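Local coordinates for protein 2-hydroxychromene-2-carboxylate isomerase (Pseudomonas putida, PDB 2IMF) that catalyses the reversible, glutathione-dependent isomerisation of 2-hydroxychromene-2-carboxylate to trans-o-hydroxybenzylidenepyruvate in the bacterial breakdown of naphthalene, at residues Asp8-Phe13 against Tyr84-Met89; Val79-Tyr84 against Ile118-Glu123; Phe13-Asn18 against Val108-Val113; Asn35-Ala40 against Phe166-Met171. All coordinates share one frame; numbering follows the deposited sequence. Where two conformers were deposited one is given.

Contact 1: residues Asp8-Phe13 against Tyr84-Met89; sequences DFLSPF and YNSRRM. With TOM (4-(2-methoxyphenyl)-2-oxobut-3-enoic acid), chain F; GSH (glutathione), chain E.
Asp8 and Ser86 lock the glutathione-binding loop of this kappa-class glutathione transferase to the chain entering helix 87-92. The loop opens with an Asx turn: Leu10 N donates to Asp8 OD1 from above the carboxylate plane, nearly straight at 174°. The same oxygen takes the hydroxyl of Ser86 on its syn side, with Ser86 OG 2.7 Å from Asp8 OD1, and it also accepts from Asn90. With three donors on OD1, and OD2 holding Leu39 N, an alanine at Asp8 would probably leave Ser86 OG and the turn without their shared acceptor and the loop less firmly fixed.

Leu10 carries the contact onward atom by atom. Its CB lies 3.6 Å from Tyr84 O and 4.0 Å from Tyr84 CB. Its chi1 of 68°, with CG between backbone N and carbonyl carbon, brings CG to 4.0 Å from Ser86 OG and lets the branches part. CD2 stays beside Ser86 OG, whereas CD1 reaches the bound 4-(2-methoxyphenyl)-2-oxobut-3-enoic acid and meets its ether oxygen O2 at 3.6 Å. Tyr84, a substrate-binding residue, lays a ring face against the methoxy carbon of that ligand. One residue beyond Leu10, at the N-cap of helix 12-28, Ser11 faces the cofactor, its OG 3.2 Å from SG2 of glutathione.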
# COMPACT_ATOMS: atom_id res chain seq x y z
N ASP A 8 0.65 -16.16 1.10
CA ASP A 8 0.80 -16.91 2.37
C ASP A 8 -0.61 -16.85 2.98
O ASP A 8 -1.23 -15.77 2.95
CB ASP A 8 1.86 -16.21 3.24
CG ASP A 8 2.15 -16.93 4.57
OD1 ASP A 8 1.20 -17.53 5.15
OD2 ASP A 8 3.27 -16.80 5.07
N PHE A 9 -1.17 -17.96 3.45
CA PHE A 9 -2.57 -17.93 3.96
C PHE A 9 -2.71 -17.04 5.21
O PHE A 9 -3.83 -16.73 5.55
CB PHE A 9 -3.10 -19.35 4.27
CG PHE A 9 -3.40 -20.17 3.04
CD1 PHE A 9 -4.41 -19.79 2.18
CD2 PHE A 9 -2.71 -21.33 2.82
CE1 PHE A 9 -4.74 -20.57 1.02
CE2 PHE A 9 -3.00 -22.16 1.68
CZ PHE A 9 -3.99 -21.77 0.81
N LEU A 10 -1.62 -16.62 5.84
CA LEU A 10 -1.75 -15.65 6.97
C LEU A 10 -2.17 -14.29 6.53
O LEU A 10 -2.57 -13.47 7.35
CB LEU A 10 -0.47 -15.52 7.81
CG LEU A 10 0.73 -14.88 7.14
CD1 LEU A 10 0.65 -13.33 7.15
CD2 LEU A 10 1.97 -15.24 7.91
N SER A 11 -2.11 -13.99 5.21
CA SER A 11 -2.25 -12.61 4.72
C SER A 11 -3.64 -12.25 4.27
O SER A 11 -4.11 -12.80 3.30
CB SER A 11 -1.24 -12.45 3.59
OG SER A 11 -1.47 -11.23 2.84
N PRO A 12 -4.26 -11.30 4.97
CA PRO A 12 -5.60 -10.88 4.53
C PRO A 12 -5.58 -10.11 3.21
O PRO A 12 -6.56 -10.16 2.50
CB PRO A 12 -6.09 -9.98 5.69
CG PRO A 12 -4.82 -9.43 6.30
CD PRO A 12 -3.77 -10.57 6.18
N PHE A 13 -4.50 -9.40 2.89
CA PHE A 13 -4.42 -8.78 1.57
C PHE A 13 -4.30 -9.85 0.51
O PHE A 13 -4.81 -9.65 -0.62
CB PHE A 13 -3.24 -7.81 1.60
CG PHE A 13 -3.55 -6.58 2.44
CD1 PHE A 13 -4.43 -5.60 2.01
CD2 PHE A 13 -2.96 -6.45 3.67
CE1 PHE A 13 -4.72 -4.49 2.78
CE2 PHE A 13 -3.22 -5.31 4.48
CZ PHE A 13 -4.11 -4.37 4.03
N TYR A 84 -2.18 -16.51 13.25
CA TYR A 84 -1.61 -16.42 11.88
C TYR A 84 -0.67 -17.58 11.60
O TYR A 84 0.26 -17.46 10.80
CB TYR A 84 -0.84 -15.09 11.75
CG TYR A 84 -1.68 -13.92 12.07
CD1 TYR A 84 -2.83 -13.67 11.36
CD2 TYR A 84 -1.33 -13.04 13.09
CE1 TYR A 84 -3.61 -12.55 11.62
CE2 TYR A 84 -2.11 -11.89 13.37
CZ TYR A 84 -3.26 -11.69 12.66
OH TYR A 84 -4.01 -10.57 12.93
N ASN A 85 -0.96 -18.75 12.21
CA ASN A 85 -0.09 -19.91 12.06
C ASN A 85 -0.45 -20.72 10.80
O ASN A 85 -1.01 -21.81 10.86
CB ASN A 85 -0.17 -20.82 13.30
CG ASN A 85 0.24 -20.06 14.56
OD1 ASN A 85 1.05 -19.15 14.50
ND2 ASN A 85 -0.39 -20.39 15.69
N SER A 86 -0.01 -20.18 9.67
CA SER A 86 -0.39 -20.65 8.35
C SER A 86 0.53 -21.71 7.79
O SER A 86 0.28 -22.17 6.69
CB SER A 86 -0.35 -19.44 7.41
OG SER A 86 0.95 -18.85 7.52
N ARG A 87 1.54 -22.18 8.53
CA ARG A 87 2.52 -23.08 7.91
C ARG A 87 1.90 -24.35 7.39
O ARG A 87 2.18 -24.76 6.25
CB ARG A 87 3.56 -23.45 8.95
CG ARG A 87 4.61 -24.48 8.43
CD ARG A 87 5.72 -24.86 9.46
NE ARG A 87 6.13 -23.81 10.39
CZ ARG A 87 6.90 -22.76 10.11
NH1 ARG A 87 7.37 -22.55 8.88
NH2 ARG A 87 7.19 -21.89 11.08
N ARG A 88 1.06 -25.02 8.17
CA ARG A 88 0.51 -26.30 7.74
C ARG A 88 -0.31 -26.18 6.47
O ARG A 88 -0.18 -26.98 5.54
CB ARG A 88 -0.31 -26.92 8.90
CG ARG A 88 -1.31 -28.03 8.51
CD ARG A 88 -1.67 -29.01 9.67
NE ARG A 88 -2.47 -28.43 10.75
CZ ARG A 88 -2.40 -28.77 12.03
NH1 ARG A 88 -1.56 -29.72 12.46
NH2 ARG A 88 -3.17 -28.15 12.91
N MET A 89 -1.21 -25.16 6.43
CA MET A 89 -2.03 -25.02 5.26
C MET A 89 -1.23 -24.55 4.05
O MET A 89 -1.61 -24.88 2.91
CB MET A 89 -3.34 -24.24 5.47
CG MET A 89 -4.22 -24.76 6.62
SD MET A 89 -4.65 -26.50 6.57
CE MET A 89 -5.81 -26.54 5.22
O8 TOM F . 1.83 -7.67 9.23
C9 TOM F . 2.17 -8.60 8.51
C10 TOM F . 3.40 -9.34 8.68
O11 TOM F . 4.43 -8.75 8.29
O10 TOM F . 3.36 -10.52 9.08
C8 TOM F . 1.40 -9.03 7.31
C7 TOM F . 0.29 -8.49 6.87
C1 TOM F . -0.95 -8.27 7.71
C6 TOM F . -1.58 -7.06 7.52
C5 TOM F . -2.72 -6.75 8.27
C4 TOM F . -3.24 -7.73 9.14
C3 TOM F . -2.63 -8.95 9.32
C2 TOM F . -1.47 -9.22 8.57
O2 TOM F . -0.80 -10.39 8.65
C11 TOM F . -1.55 -11.40 9.33
N1 GSH E . -1.19 -2.12 0.22
CA1 GSH E . -1.25 -3.54 0.26
C1 GSH E . -2.44 -4.16 -0.39
O11 GSH E . -2.44 -5.37 -0.64
O12 GSH E . -3.40 -3.35 -0.38
CB1 GSH E . -0.52 -4.16 1.44
CG1 GSH E . -0.03 -5.60 1.29
CD1 GSH E . 0.66 -6.05 2.55
OE1 GSH E . 0.78 -5.21 3.57
N2 GSH E . 1.13 -7.28 2.64
CA2 GSH E . 1.96 -7.75 3.74
C2 GSH E . 3.39 -7.83 3.41
O2 GSH E . 3.74 -8.37 2.23
CB2 GSH E . 1.46 -9.18 4.14
SG2 GSH E . -0.18 -9.14 4.96
N3 GSH E . 4.29 -7.34 4.22
CA3 GSH E . 5.67 -7.24 3.76
C3 GSH E . 6.06 -5.78 3.76
O31 GSH E . 7.21 -5.49 3.36
O32 GSH E . 5.25 -4.90 4.21

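Contact 2: residues Val79-Tyr84 against Ile118-Glu123. With TOM (4-(2-methoxyphenyl)-2-oxobut-3-enoic acid), chain F.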
# COMPACT_ATOMS: atom_id res chain seq x y z
N VAL A 79 -13.06 -11.92 8.07
CA VAL A 79 -13.11 -12.13 9.51
C VAL A 79 -11.73 -12.58 10.00
O VAL A 79 -11.21 -13.56 9.46
CB VAL A 79 -14.14 -13.20 9.86
CG1 VAL A 79 -14.16 -13.47 11.38
CG2 VAL A 79 -15.50 -12.81 9.24
N PHE A 80 -11.08 -11.88 10.93
CA PHE A 80 -9.79 -12.24 11.45
C PHE A 80 -9.87 -13.57 12.18
O PHE A 80 -10.67 -13.78 13.10
CB PHE A 80 -9.26 -11.18 12.39
CG PHE A 80 -8.49 -10.10 11.68
CD1 PHE A 80 -9.13 -9.20 10.83
CD2 PHE A 80 -7.12 -10.02 11.84
CE1 PHE A 80 -8.41 -8.24 10.13
CE2 PHE A 80 -6.39 -9.07 11.18
CZ PHE A 80 -7.04 -8.18 10.31
N PRO A 81 -8.94 -14.48 11.82
CA PRO A 81 -8.80 -15.70 12.62
C PRO A 81 -8.04 -15.40 13.92
O PRO A 81 -7.45 -14.32 14.06
CB PRO A 81 -7.94 -16.59 11.70
CG PRO A 81 -7.00 -15.62 11.03
CD PRO A 81 -7.94 -14.41 10.72
N ALA A 82 -8.00 -16.40 14.84
CA ALA A 82 -7.43 -16.17 16.16
C ALA A 82 -5.92 -16.15 16.15
O ALA A 82 -5.24 -15.69 17.10
CB ALA A 82 -7.95 -17.23 17.11
N ASN A 83 -5.32 -16.65 15.07
CA ASN A 83 -3.90 -16.63 14.95
C ASN A 83 -3.47 -16.66 13.48
O ASN A 83 -4.36 -16.81 12.63
CB ASN A 83 -3.20 -17.79 15.73
CG ASN A 83 -3.52 -19.16 15.18
OD1 ASN A 83 -3.19 -19.45 14.02
ND2 ASN A 83 -4.14 -20.04 16.00
N TYR A 84 -2.18 -16.51 13.25
CA TYR A 84 -1.61 -16.42 11.88
C TYR A 84 -0.67 -17.58 11.60
O TYR A 84 0.26 -17.46 10.80
CB TYR A 84 -0.84 -15.09 11.75
CG TYR A 84 -1.68 -13.92 12.07
CD1 TYR A 84 -2.83 -13.67 11.36
CD2 TYR A 84 -1.33 -13.04 13.09
CE1 TYR A 84 -3.61 -12.55 11.62
CE2 TYR A 84 -2.11 -11.89 13.37
CZ TYR A 84 -3.26 -11.69 12.66
OH TYR A 84 -4.01 -10.57 12.93
N ILE A 118 -11.61 -18.98 10.60
CA ILE A 118 -11.17 -20.24 11.20
C ILE A 118 -9.64 -20.25 11.40
O ILE A 118 -8.90 -19.87 10.50
CB ILE A 118 -11.61 -21.42 10.31
CG1 ILE A 118 -13.14 -21.52 10.29
CG2 ILE A 118 -11.04 -22.70 10.88
CD1 ILE A 118 -13.64 -22.51 9.23
N ALA A 119 -9.12 -20.60 12.58
CA ALA A 119 -7.73 -20.55 12.80
C ALA A 119 -7.02 -21.47 11.82
O ALA A 119 -7.39 -22.63 11.70
CB ALA A 119 -7.43 -20.99 14.27
N PRO A 120 -5.93 -21.01 11.21
CA PRO A 120 -5.32 -21.83 10.18
C PRO A 120 -4.59 -23.08 10.71
O PRO A 120 -4.33 -24.01 9.94
CB PRO A 120 -4.35 -20.85 9.48
CG PRO A 120 -4.03 -19.80 10.54
CD PRO A 120 -5.30 -19.67 11.31
N ASP A 121 -4.31 -23.10 12.03
CA ASP A 121 -3.75 -24.26 12.67
C ASP A 121 -4.77 -25.10 13.39
O ASP A 121 -4.36 -26.06 14.12
CB ASP A 121 -2.58 -23.84 13.58
CG ASP A 121 -3.02 -23.03 14.78
OD1 ASP A 121 -4.23 -22.66 14.85
OD2 ASP A 121 -2.11 -22.74 15.64
N LEU A 122 -6.08 -24.87 13.14
CA LEU A 122 -7.10 -25.75 13.70
C LEU A 122 -6.77 -27.20 13.36
O LEU A 122 -6.61 -27.56 12.17
CB LEU A 122 -8.46 -25.30 13.15
CG LEU A 122 -9.60 -26.24 13.55
CD1 LEU A 122 -9.88 -26.17 15.07
CD2 LEU A 122 -10.86 -25.91 12.77
N GLU A 123 -6.79 -28.12 14.34
CA GLU A 123 -6.31 -29.46 14.11
C GLU A 123 -7.20 -30.23 13.12
O GLU A 123 -6.70 -31.05 12.34
CB GLU A 123 -6.26 -30.21 15.45
CG GLU A 123 -4.95 -29.92 16.20
CD GLU A 123 -3.85 -30.93 15.85
OE1 GLU A 123 -3.86 -32.05 16.42
OE2 GLU A 123 -2.98 -30.62 14.99
O8 TOM F . 1.83 -7.67 9.23
C9 TOM F . 2.17 -8.60 8.51
C10 TOM F . 3.40 -9.34 8.68
O11 TOM F . 4.43 -8.75 8.29
O10 TOM F . 3.36 -10.52 9.08
C8 TOM F . 1.40 -9.03 7.31
C7 TOM F . 0.29 -8.49 6.87
C1 TOM F . -0.95 -8.27 7.71
C6 TOM F . -1.58 -7.06 7.52
C5 TOM F . -2.72 -6.75 8.27
C4 TOM F . -3.24 -7.73 9.14
C3 TOM F . -2.63 -8.95 9.32
C2 TOM F . -1.47 -9.22 8.57
O2 TOM F . -0.80 -10.39 8.65
C11 TOM F . -1.55 -11.40 9.33
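Asn83 and Asp121 reach each other because both turn CG into the space between backbone N and carbonyl carbon, with chi1 near 65° in each. The amide of Asn83 is thereby presented to the carboxylate, and ND2 donates to Asp121 OD1 at 2.9 Å. The oxygen lies close to the plane of the amide, so the N-H points well at it (163°), but the carboxylate is turned steeply, its plane 76° from that of the amide. The donor arrives on the syn side of OD1, tilted out of the carboxylate plane. Both groups have second partners in Asn85: its backbone N donates to Asn83 OD1, and its side-chain ND2 to Asp121 OD2.

Asp121 is delivered by a type I beta turn from Ala119 to Leu122, closed by Leu122 N and Ala119 O. The contact joins two loops of the helical part of the fold, one leading from helix 57-74 to helix 87-92, the other from helix 99-115 to helix 125-133. Pro120 stands within the turn and runs alongside Asn83, pointing the other way, its CD 3.4 Å from Asn83 OD1 and 3.3 Å from Asn83 O. That backbone carbonyl is buried here against proline carbons and finds no hydrogen-bonding partner. Pro81 adds apolar packing, its CB 4.1 Å from Pro120 CD; the same CB also touches the carbonyl Ile118 O at 3.6 Å. Val113 of helix 99-115 backs both prolines, while near the start of segment 79-84 the edge of the Phe80 ring approaches ring carbon C4 of the bound substrate analogue, 4.0 Å from Phe80 CE2.

Contact 3: residues Phe13-Asn18 against Val108-Val113; sequences FSYLAN and VVFNAV. With GSH (glutathione), chain E.
Phe110 drives its ring against helix 12-28 over the backbone of Tyr15. Its chi1 of -98°, well off the usual staggered positions, sets a ring face against Tyr15 CA in a CH-pi contact, 3.8 Å from the centroid, and brings CE1 3.5 Å from Tyr15 N. In Tyr15, CG is anti to the backbone N (chi1 162°), a setting that sends the tyrosine ring alongside Phe110 with its end pointing back toward the other helix; Tyr15 CB packs 3.7 Å from Phe110 CD1, and the edge of the tyrosine ring meets Phe110 CB. Ser14 CB lies 3.6 Å from Phe110 CZ. One turn on, Asn18 CB lies 3.9 Å from Phe110 CD2.

The axes of segments 13-18 and 108-113 approach to 10.1 Å, crossing at -132°, and join the first helix of the thioredoxin fold to helix 99-115. No hydrogen bond spans the segments directly, but a water donates to Tyr15 OH (2.7 Å) and, in one Asn111 conformer, to Asn111 OD1 (2.6 Å). Ser14 OG pairs with Ser11, Tyr15 OH also with Pro77 O, Asn18 ND2 with Asn107. An alanine replacing Phe110 would probably open a gap between the helices and leave Tyr15 CA without aromatic cover. Phe9 meets Phe110 edge-to-face.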
# COMPACT_ATOMS: atom_id res chain seq x y z
N PHE A 13 -4.50 -9.40 2.89
CA PHE A 13 -4.42 -8.78 1.57
C PHE A 13 -4.30 -9.85 0.51
O PHE A 13 -4.81 -9.65 -0.62
CB PHE A 13 -3.24 -7.81 1.60
CG PHE A 13 -3.55 -6.58 2.44
CD1 PHE A 13 -4.43 -5.60 2.01
CD2 PHE A 13 -2.96 -6.45 3.67
CE1 PHE A 13 -4.72 -4.49 2.78
CE2 PHE A 13 -3.22 -5.31 4.48
CZ PHE A 13 -4.11 -4.37 4.03
N SER A 14 -3.73 -11.00 0.83
CA SER A 14 -3.70 -12.11 -0.11
C SER A 14 -5.05 -12.77 -0.33
O SER A 14 -5.37 -13.23 -1.44
CB SER A 14 -2.68 -13.16 0.30
OG SER A 14 -1.35 -12.65 0.23
N TYR A 15 -5.89 -12.79 0.74
CA TYR A 15 -7.22 -13.31 0.66
C TYR A 15 -7.96 -12.44 -0.33
O TYR A 15 -8.65 -12.94 -1.24
CB TYR A 15 -7.87 -13.18 2.03
CG TYR A 15 -9.36 -13.28 2.02
CD1 TYR A 15 -10.01 -14.47 1.66
CD2 TYR A 15 -10.13 -12.20 2.47
CE1 TYR A 15 -11.44 -14.55 1.75
CE2 TYR A 15 -11.53 -12.29 2.58
CZ TYR A 15 -12.15 -13.48 2.16
OH TYR A 15 -13.53 -13.64 2.20
N LEU A 16 -7.85 -11.11 -0.19
CA LEU A 16 -8.53 -10.18 -1.11
C LEU A 16 -8.01 -10.40 -2.55
O LEU A 16 -8.78 -10.50 -3.52
CB LEU A 16 -8.23 -8.76 -0.73
CG LEU A 16 -8.91 -8.30 0.58
CD1 LEU A 16 -8.37 -6.95 0.99
CD2 LEU A 16 -10.48 -8.23 0.40
N ALA A 17 -6.69 -10.43 -2.74
CA ALA A 17 -6.12 -10.66 -4.08
C ALA A 17 -6.57 -11.97 -4.67
O ALA A 17 -6.87 -12.02 -5.89
CB ALA A 17 -4.58 -10.57 -4.04
N ASN A 18 -6.60 -13.04 -3.88
CA ASN A 18 -7.05 -14.29 -4.44
C ASN A 18 -8.48 -14.21 -4.89
O ASN A 18 -8.75 -14.79 -5.94
CB ASN A 18 -6.90 -15.39 -3.39
CG ASN A 18 -7.33 -16.71 -3.92
OD1 ASN A 18 -6.74 -17.20 -4.87
ND2 ASN A 18 -8.43 -17.22 -3.39
N VAL A 108 -10.80 -22.63 -1.04
CA VAL A 108 -11.47 -23.16 0.14
C VAL A 108 -10.70 -22.76 1.42
O VAL A 108 -11.33 -22.36 2.41
CB VAL A 108 -11.49 -24.72 0.03
CG1 VAL A 108 -11.77 -25.39 1.35
CG2 VAL A 108 -12.52 -25.17 -1.07
N VAL A 109 -9.37 -22.80 1.38
CA VAL A 109 -8.60 -22.48 2.59
C VAL A 109 -8.72 -20.98 2.88
O VAL A 109 -8.94 -20.57 4.03
CB VAL A 109 -7.14 -22.91 2.49
CG1 VAL A 109 -6.31 -22.45 3.69
CG2 VAL A 109 -7.04 -24.42 2.36
N PHE A 110 -8.60 -20.12 1.85
CA PHE A 110 -8.72 -18.70 2.13
C PHE A 110 -10.08 -18.39 2.64
O PHE A 110 -10.24 -17.54 3.53
CB PHE A 110 -8.36 -17.87 0.87
CG PHE A 110 -6.95 -17.35 0.88
CD1 PHE A 110 -6.54 -16.59 1.92
CD2 PHE A 110 -6.10 -17.52 -0.18
CE1 PHE A 110 -5.27 -16.01 1.93
CE2 PHE A 110 -4.83 -16.99 -0.18
CZ PHE A 110 -4.39 -16.29 0.90
N ASN A 111 -11.13 -19.02 2.07
CA ASN A 111 -12.49 -18.69 2.52
C ASN A 111 -12.68 -19.14 3.98
O ASN A 111 -13.35 -18.45 4.75
CB ASN A 111 -13.55 -19.36 1.61
CG ASN A 111 -13.72 -18.68 0.26
OD1 ASN A 111 -13.48 -17.47 0.11
ND2 ASN A 111 -14.11 -19.46 -0.75
N ALA A 112 -12.11 -20.29 4.31
CA ALA A 112 -12.21 -20.77 5.71
C ALA A 112 -11.48 -19.84 6.67
O ALA A 112 -12.07 -19.38 7.69
CB ALA A 112 -11.58 -22.15 5.82
N VAL A 113 -10.22 -19.49 6.39
CA VAL A 113 -9.40 -18.73 7.34
C VAL A 113 -9.81 -17.26 7.38
O VAL A 113 -10.08 -16.74 8.45
CB VAL A 113 -7.88 -18.87 6.96
CG1 VAL A 113 -7.00 -17.97 7.88
CG2 VAL A 113 -7.41 -20.32 7.08
N1 GSH E . -1.19 -2.12 0.22
CA1 GSH E . -1.25 -3.54 0.26
C1 GSH E . -2.44 -4.16 -0.39
O11 GSH E . -2.44 -5.37 -0.64
O12 GSH E . -3.40 -3.35 -0.38
CB1 GSH E . -0.52 -4.16 1.44
CG1 GSH E . -0.03 -5.60 1.29
CD1 GSH E . 0.66 -6.05 2.55
OE1 GSH E . 0.78 -5.21 3.57
N2 GSH E . 1.13 -7.28 2.64
CA2 GSH E . 1.96 -7.75 3.74
C2 GSH E . 3.39 -7.83 3.41
O2 GSH E . 3.74 -8.37 2.23
CB2 GSH E . 1.46 -9.18 4.14
SG2 GSH E . -0.18 -9.14 4.96
N3 GSH E . 4.29 -7.34 4.22
CA3 GSH E . 5.67 -7.24 3.76
C3 GSH E . 6.06 -5.78 3.76
O31 GSH E . 7.21 -5.49 3.36
O32 GSH E . 5.25 -4.90 4.21
O HOH W 1 -14.96 -15.72 1.33

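Contact 4: residues Asn35-Ala40 against Phe166-Met171. With GSH (glutathione), chain E.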
# COMPACT_ATOMS: atom_id res chain seq x y z
N ASN A 35 1.54 -20.01 -5.94
CA ASN A 35 2.72 -20.31 -5.20
C ASN A 35 2.49 -19.95 -3.72
O ASN A 35 2.53 -18.78 -3.36
CB ASN A 35 3.90 -19.46 -5.72
CG ASN A 35 4.21 -19.72 -7.22
OD1 ASN A 35 4.88 -20.69 -7.58
ND2 ASN A 35 3.64 -18.90 -8.07
N ALA A 36 2.37 -20.97 -2.87
CA ALA A 36 2.26 -20.74 -1.40
C ALA A 36 3.65 -20.62 -0.83
O ALA A 36 4.48 -21.53 -1.02
CB ALA A 36 1.50 -21.86 -0.70
N ILE A 37 3.94 -19.49 -0.16
CA ILE A 37 5.30 -19.26 0.34
C ILE A 37 5.29 -18.71 1.74
O ILE A 37 4.27 -18.24 2.24
CB ILE A 37 6.14 -18.24 -0.53
CG1 ILE A 37 5.37 -16.88 -0.64
CG2 ILE A 37 6.27 -18.79 -1.95
CD1 ILE A 37 6.24 -15.76 -1.31
N ASP A 38 6.43 -18.77 2.38
CA ASP A 38 6.57 -18.36 3.78
C ASP A 38 6.91 -16.89 3.90
O ASP A 38 8.11 -16.50 3.75
CB ASP A 38 7.63 -19.23 4.46
CG ASP A 38 7.69 -19.02 5.96
OD1 ASP A 38 7.20 -18.07 6.52
OD2 ASP A 38 8.39 -19.83 6.64
N LEU A 39 5.91 -16.06 4.22
CA LEU A 39 6.20 -14.62 4.33
C LEU A 39 7.33 -14.33 5.31
O LEU A 39 8.14 -13.44 5.10
CB LEU A 39 4.95 -13.87 4.78
CG LEU A 39 5.14 -12.35 4.98
CD1 LEU A 39 5.60 -11.68 3.70
CD2 LEU A 39 3.88 -11.75 5.54
N ALA A 40 7.33 -15.13 6.40
CA ALA A 40 8.29 -14.77 7.44
C ALA A 40 9.66 -14.95 6.91
O ALA A 40 10.59 -14.15 7.16
CB ALA A 40 8.14 -15.65 8.70
N PHE A 166 9.31 -9.87 -1.95
CA PHE A 166 9.57 -9.47 -0.55
C PHE A 166 8.30 -9.52 0.34
O PHE A 166 8.40 -9.34 1.55
CB PHE A 166 10.17 -8.04 -0.51
CG PHE A 166 9.23 -7.01 -1.12
CD1 PHE A 166 8.16 -6.48 -0.34
CD2 PHE A 166 9.37 -6.62 -2.48
CE1 PHE A 166 7.24 -5.64 -0.92
CE2 PHE A 166 8.43 -5.76 -3.02
CZ PHE A 166 7.38 -5.24 -2.23
N GLY A 167 7.14 -9.75 -0.29
CA GLY A 167 5.89 -9.75 0.47
C GLY A 167 4.81 -10.47 -0.29
O GLY A 167 5.07 -11.02 -1.38
N VAL A 168 3.62 -10.45 0.29
CA VAL A 168 2.48 -11.08 -0.36
C VAL A 168 1.29 -10.14 -0.21
O VAL A 168 1.20 -9.36 0.74
CB VAL A 168 2.14 -12.47 0.21
CG1 VAL A 168 3.27 -13.41 -0.08
CG2 VAL A 168 1.92 -12.40 1.77
N PRO A 169 0.34 -10.16 -1.12
CA PRO A 169 0.30 -10.94 -2.39
C PRO A 169 1.22 -10.29 -3.41
O PRO A 169 1.27 -9.07 -3.53
CB PRO A 169 -1.17 -10.83 -2.86
CG PRO A 169 -1.62 -9.45 -2.25
CD PRO A 169 -0.84 -9.29 -0.94
N THR A 170 1.90 -11.15 -4.20
CA THR A 170 2.80 -10.65 -5.26
C THR A 170 2.35 -11.35 -6.54
O THR A 170 2.06 -12.55 -6.53
CB THR A 170 4.28 -10.83 -4.91
OG1 THR A 170 4.55 -9.98 -3.80
CG2 THR A 170 5.13 -10.32 -6.07
N MET A 171 2.31 -10.58 -7.62
CA MET A 171 1.81 -11.08 -8.93
C MET A 171 2.85 -10.74 -9.97
O MET A 171 3.37 -9.60 -9.96
CB MET A 171 0.45 -10.50 -9.37
CG MET A 171 -0.69 -10.99 -8.54
SD MET A 171 -0.90 -10.41 -6.84
CE MET A 171 -0.81 -8.61 -7.00
N1 GSH E . -1.19 -2.12 0.22
CA1 GSH E . -1.25 -3.54 0.26
C1 GSH E . -2.44 -4.16 -0.39
O11 GSH E . -2.44 -5.37 -0.64
O12 GSH E . -3.40 -3.35 -0.38
CB1 GSH E . -0.52 -4.16 1.44
CG1 GSH E . -0.03 -5.60 1.29
CD1 GSH E . 0.66 -6.05 2.55
OE1 GSH E . 0.78 -5.21 3.57
N2 GSH E . 1.13 -7.28 2.64
CA2 GSH E . 1.96 -7.75 3.74
C2 GSH E . 3.39 -7.83 3.41
O2 GSH E . 3.74 -8.37 2.23
CB2 GSH E . 1.46 -9.18 4.14
SG2 GSH E . -0.18 -9.14 4.96
N3 GSH E . 4.29 -7.34 4.22
CA3 GSH E . 5.67 -7.24 3.76
C3 GSH E . 6.06 -5.78 3.76
O31 GSH E . 7.21 -5.49 3.36
O32 GSH E . 5.25 -4.90 4.21
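Phe166, whose carbonyl O lies 4.2 Å from Leu39 CD1, turns its ring away from that leucine and toward glutathione. The ring edge faces the glycyl carboxylate of the cofactor, with Phe166 CD1 3.9 Å from O31; the ring also meets Trp179 edge-to-face, and Tyr62 of the second subunit with planes at about 50°.

The side chains that meet across the contact are apolar. Leu39 has CG anti to its own amide nitrogen (chi1 177°), which carries CD1 to Gly167 CA at 3.8 Å and on toward Val168, while CD2 bears on CB2 of the cofactor's cysteinyl unit. Deeper in, Ile37 and Val168 lie side by side, pointing opposite ways, Ile37 CD1 4.0 Å from Val168 CG1. With no side chain at Gly167, its CA approaches within 3.1 Å of glutathione O2.

Val168 precedes Pro169, the cis-proline characteristic of the thioredoxin fold in glutathione transferases. Its backbone grips the cysteinyl unit twice, in the manner of an antiparallel strand pair: Val168 N donates to O2 at 2.8 Å, and glutathione N2 donates to Val168 O at 2.8 Å. Thr170 OG1 meanwhile donates to Gly167 O from above the carbonyl plane. The segments meet by van der Waals packing, with no hydrogen bond between them: the backbone N and O of Val168 both bond to glutathione, and neither bonds across to 35-40.

How the contacts relate
Read from the N terminus, the chain leaves strand 2-7 and at once enters contact 1, which closes a loop to 84-89. Contact 3 starts where contact 1 ends, sharing Phe13, and reaches farther, to 108-113. Contact 4 begins at the end of strand 31-36 and makes the longest closure, to 166-171, spanning the mainly helical region. Contact 2, from 79-84 to 118-123, falls entirely within that span; every other pair crosses. Contacts 1 and 3 therefore tie the active-site loop and helix 12-28 to the helical region, contact 2 joins two loops within that region, and contact 4 joins the end of edge strand 31-36 to the loop entering strand 170-173, beside glutathione.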